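PDB 5MXZ: cytochrome c-552 Ks_3358 from Candidatus Kuenenia stuttgartiensis, which binds covalently attached heme c and probably carries electrons as a small c-type cytochrome of an anammox bacterium. Local coordinates for residues M6-F9 against L10-K14. The protein carries 1 engineered substitution. Sequence-based numbering, arbitrary orientation.
Sequences MKLF and LQHCK. Engineered in segment 6-9: Phe9 (natural residue Tyr). With ZN (zinc ion), chain J; HEC (heme c), chain B.
Cys13 CB lies over one face of the Phe9 ring, 3.7 Å from the ring centroid and 20° off the normal, a CH-pi contact. CB sits off-centre, nearest to CD1. Lys14 N lies over the same face. Cys13 SG approaches the same ring obliquely, 4.4 Å from the centroid, as a sulfur-aromatic contact. Heme methyl CMB also reaches the ring at a slant. Phe9 is an engineered residue, tyrosine in the natural protein. Its CG is anti to the backbone N (chi1 -169°), which carries the ring off the helix toward the heme and Val79 of helix 77-80. The His12 ring has Leu8 O at its edge, near the ring plane, 3.3 Å from CD2. His12 NE2 binds a zinc ion at 2.4 Å. Gln11 joins this metal site, with OE1 2.9 Å from the zinc, a long distance for a ligand. Its amide NE2 packs on the aliphatic part of Lys7, 3.6 Å from CE. On another side of the helix, Met6 SD touches Leu10 CG.

Residues 6-12 form nearly all of helix 5-12, and Cys13 and Lys14 lead out of it. Leu10, Gln11 and His12 donate their N-H groups to Met6 O, Lys7 O and Leu8 O. At the end of the helix Phe9 O accepts two hydrogen bonds, from Cys13 N and from Lys14 N, both 2.9 Å. Cys13 is the first residue to leave helical geometry. Its SG forms the thioether to heme CAB, the first cysteine link of the CXXCH motif completed by Cys16 and His17. The two hydrogen bonds to Phe9 O probably steady Cys13, from which the heme is tethered and whose CB packs on the engineered ring, while zinc sits on the outer side at His12.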
loop_
_atom_site.group_PDB
_atom_site.type_symbol
_atom_site.label_atom_id
_atom_site.label_comp_id
_atom_site.label_asym_id
_atom_site.label_seq_id
_atom_site.Cartn_x
_atom_site.Cartn_y
_atom_site.Cartn_z
ATOM N N MET A 6 6.560 -8.041 3.579
ATOM C CA MET A 6 7.325 -7.601 2.408
ATOM C C MET A 6 7.092 -8.508 1.195
ATOM O O MET A 6 6.999 -8.009 0.068
ATOM C CB MET A 6 8.822 -7.458 2.735
ATOM C CG MET A 6 9.699 -6.902 1.606
ATOM S SD MET A 6 9.100 -5.402 0.789
ATOM C CE MET A 6 9.700 -4.136 1.904
ATOM N N LYS A 7 6.979 -9.819 1.435
ATOM C CA LYS A 7 6.671 -10.794 0.373
ATOM C C LYS A 7 5.304 -10.511 -0.262
ATOM O O LYS A 7 5.162 -10.573 -1.484
ATOM C CB LYS A 7 6.774 -12.246 0.885
ATOM C CG LYS A 7 6.488 -13.310 -0.175
ATOM C CD LYS A 7 7.257 -14.609 0.038
ATOM C CE LYS A 7 7.049 -15.542 -1.152
ATOM N NZ LYS A 7 7.865 -16.789 -1.095
ATOM N N LEU A 8 4.317 -10.175 0.576
ATOM C CA LEU A 8 2.990 -9.758 0.107
ATOM C C LEU A 8 3.054 -8.478 -0.722
ATOM O O LEU A 8 2.370 -8.369 -1.743
ATOM C CB LEU A 8 2.017 -9.572 1.280
ATOM C CG LEU A 8 1.578 -10.797 2.081
ATOM C CD1 LEU A 8 0.926 -10.333 3.375
ATOM C CD2 LEU A 8 0.644 -11.703 1.285
ATOM N N PHE A 9 3.884 -7.526 -0.287
ATOM C CA PHE A 9 4.049 -6.249 -0.984
ATOM C C PHE A 9 4.660 -6.435 -2.372
ATOM O O PHE A 9 4.217 -5.810 -3.333
ATOM C CB PHE A 9 4.899 -5.281 -0.156
ATOM C CG PHE A 9 4.894 -3.867 -0.677
ATOM C CD1 PHE A 9 3.919 -2.954 -0.257
ATOM C CD2 PHE A 9 5.870 -3.436 -1.579
ATOM C CE1 PHE A 9 3.911 -1.646 -0.732
ATOM C CE2 PHE A 9 5.861 -2.131 -2.062
ATOM C CZ PHE A 9 4.882 -1.235 -1.637
ATOM N N LEU A 10 5.677 -7.293 -2.454
ATOM C CA LEU A 10 6.354 -7.607 -3.713
ATOM C C LEU A 10 5.427 -8.335 -4.691
ATOM O O LEU A 10 5.522 -8.134 -5.905
ATOM C CB LEU A 10 7.637 -8.419 -3.456
ATOM C CG LEU A 10 8.783 -7.796 -2.634
ATOM C CD1 LEU A 10 9.842 -8.827 -2.266
ATOM C CD2 LEU A 10 9.416 -6.600 -3.335
ATOM N N GLN A 11 4.530 -9.155 -4.143
ATOM C CA GLN A 11 3.535 -9.907 -4.914
ATOM C C GLN A 11 2.374 -9.051 -5.416
ATOM O O GLN A 11 1.903 -9.253 -6.538
ATOM C CB GLN A 11 2.962 -11.057 -4.075
ATOM C CG GLN A 11 3.843 -12.298 -3.960
ATOM C CD GLN A 11 3.395 -13.272 -2.865
ATOM O OE1 GLN A 11 2.452 -13.011 -2.104
ATOM N NE2 GLN A 11 4.081 -14.410 -2.783
ATOM N N HIS A 12 1.909 -8.109 -4.589
ATOM C CA HIS A 12 0.619 -7.440 -4.815
ATOM C C HIS A 12 0.646 -5.926 -5.035
ATOM O O HIS A 12 -0.322 -5.369 -5.555
ATOM C CB HIS A 12 -0.349 -7.748 -3.665
ATOM C CG HIS A 12 -0.662 -9.205 -3.507
ATOM N ND1 HIS A 12 -1.514 -9.879 -4.355
ATOM C CD2 HIS A 12 -0.238 -10.113 -2.597
ATOM C CE1 HIS A 12 -1.605 -11.141 -3.973
ATOM N NE2 HIS A 12 -0.841 -11.309 -2.908
ATOM N N CYS A 13 1.728 -5.262 -4.635
ATOM C CA CYS A 13 1.728 -3.794 -4.533
ATOM C C CYS A 13 2.837 -3.100 -5.316
ATOM O O CYS A 13 2.665 -1.961 -5.763
ATOM C CB CYS A 13 1.812 -3.360 -3.065
ATOM S SG CYS A 13 0.919 -4.387 -1.866
ATOM N N LYS A 14 3.965 -3.799 -5.457
ATOM C CA LYS A 14 5.198 -3.308 -6.085
ATOM C C LYS A 14 5.006 -2.734 -7.501
ATOM O O LYS A 14 5.709 -1.786 -7.878
ATOM C CB LYS A 14 6.251 -4.435 -6.059
ATOM C CG LYS A 14 7.505 -4.248 -6.898
ATOM C CD LYS A 14 8.232 -5.574 -7.077
ATOM C CE LYS A 14 8.641 -5.815 -8.527
ATOM N NZ LYS A 14 9.566 -4.781 -9.076
HETATM ZN ZN ZN J . -0.356 -13.614 -2.764
HETATM FE FE HEC B . -2.274 1.354 -3.721
HETATM C CHA HEC B . -3.366 4.505 -2.881
HETATM C CHB HEC B . -1.289 0.792 -0.477
HETATM C CHC HEC B . -1.755 -1.966 -4.500
HETATM C CHD HEC B . -2.474 2.146 -7.041
HETATM N NA HEC B . -2.347 2.466 -1.955
HETATM C C1A HEC B . -2.742 3.737 -1.800
HETATM C C2A HEC B . -2.638 4.274 -0.428
HETATM C C3A HEC B . -2.021 3.164 0.309
HETATM C C4A HEC B . -1.882 2.119 -0.742
HETATM C CMA HEC B . -1.645 3.108 1.771
HETATM C CAA HEC B . -3.020 5.659 0.022
HETATM C CBA HEC B . -4.219 5.822 0.917
HETATM C CGA HEC B . -4.209 7.264 1.388
HETATM O O1A HEC B . -3.342 8.068 0.978
HETATM O O2A HEC B . -5.087 7.609 2.188
HETATM N NB HEC B . -1.648 -0.331 -2.652
HETATM C C1B HEC B . -1.262 -0.386 -1.352
HETATM C C2B HEC B . -0.841 -1.727 -0.855
HETATM C C3B HEC B . -1.000 -2.519 -2.082
HETATM C C4B HEC B . -1.471 -1.579 -3.113
HETATM C CMB HEC B . -0.367 -2.132 0.516
HETATM C CAB HEC B . -0.767 -3.960 -2.267
HETATM C CBB HEC B . -1.725 -4.884 -1.546
HETATM N NC HEC B . -2.157 0.249 -5.491
HETATM C C1C HEC B . -1.881 -1.061 -5.649
HETATM C C2C HEC B . -1.806 -1.539 -7.061
HETATM C C3C HEC B . -2.039 -0.286 -7.794
HETATM C C4C HEC B . -2.210 0.739 -6.743
HETATM C CMC HEC B . -1.549 -2.932 -7.577
HETATM C CAC HEC B . -2.046 -0.074 -9.275
HETATM C CBC HEC B . -3.057 -0.811 -10.117
HETATM N ND HEC B . -2.863 3.043 -4.782
HETATM C C1D HEC B . -2.891 3.209 -6.118
HETATM C C2D HEC B . -3.368 4.530 -6.582
HETATM C C3D HEC B . -3.627 5.241 -5.323
HETATM C C4D HEC B . -3.270 4.227 -4.308
HETATM C CMD HEC B . -3.528 5.034 -7.992
HETATM C CAD HEC B . -4.165 6.625 -5.091
HETATM C CBD HEC B . -5.652 6.411 -4.762
HETATM C CGD HEC B . -6.125 7.043 -3.461
HETATM O O1D HEC B . -7.359 7.077 -3.233
HETATM O O2D HEC B . -5.307 7.519 -2.639
#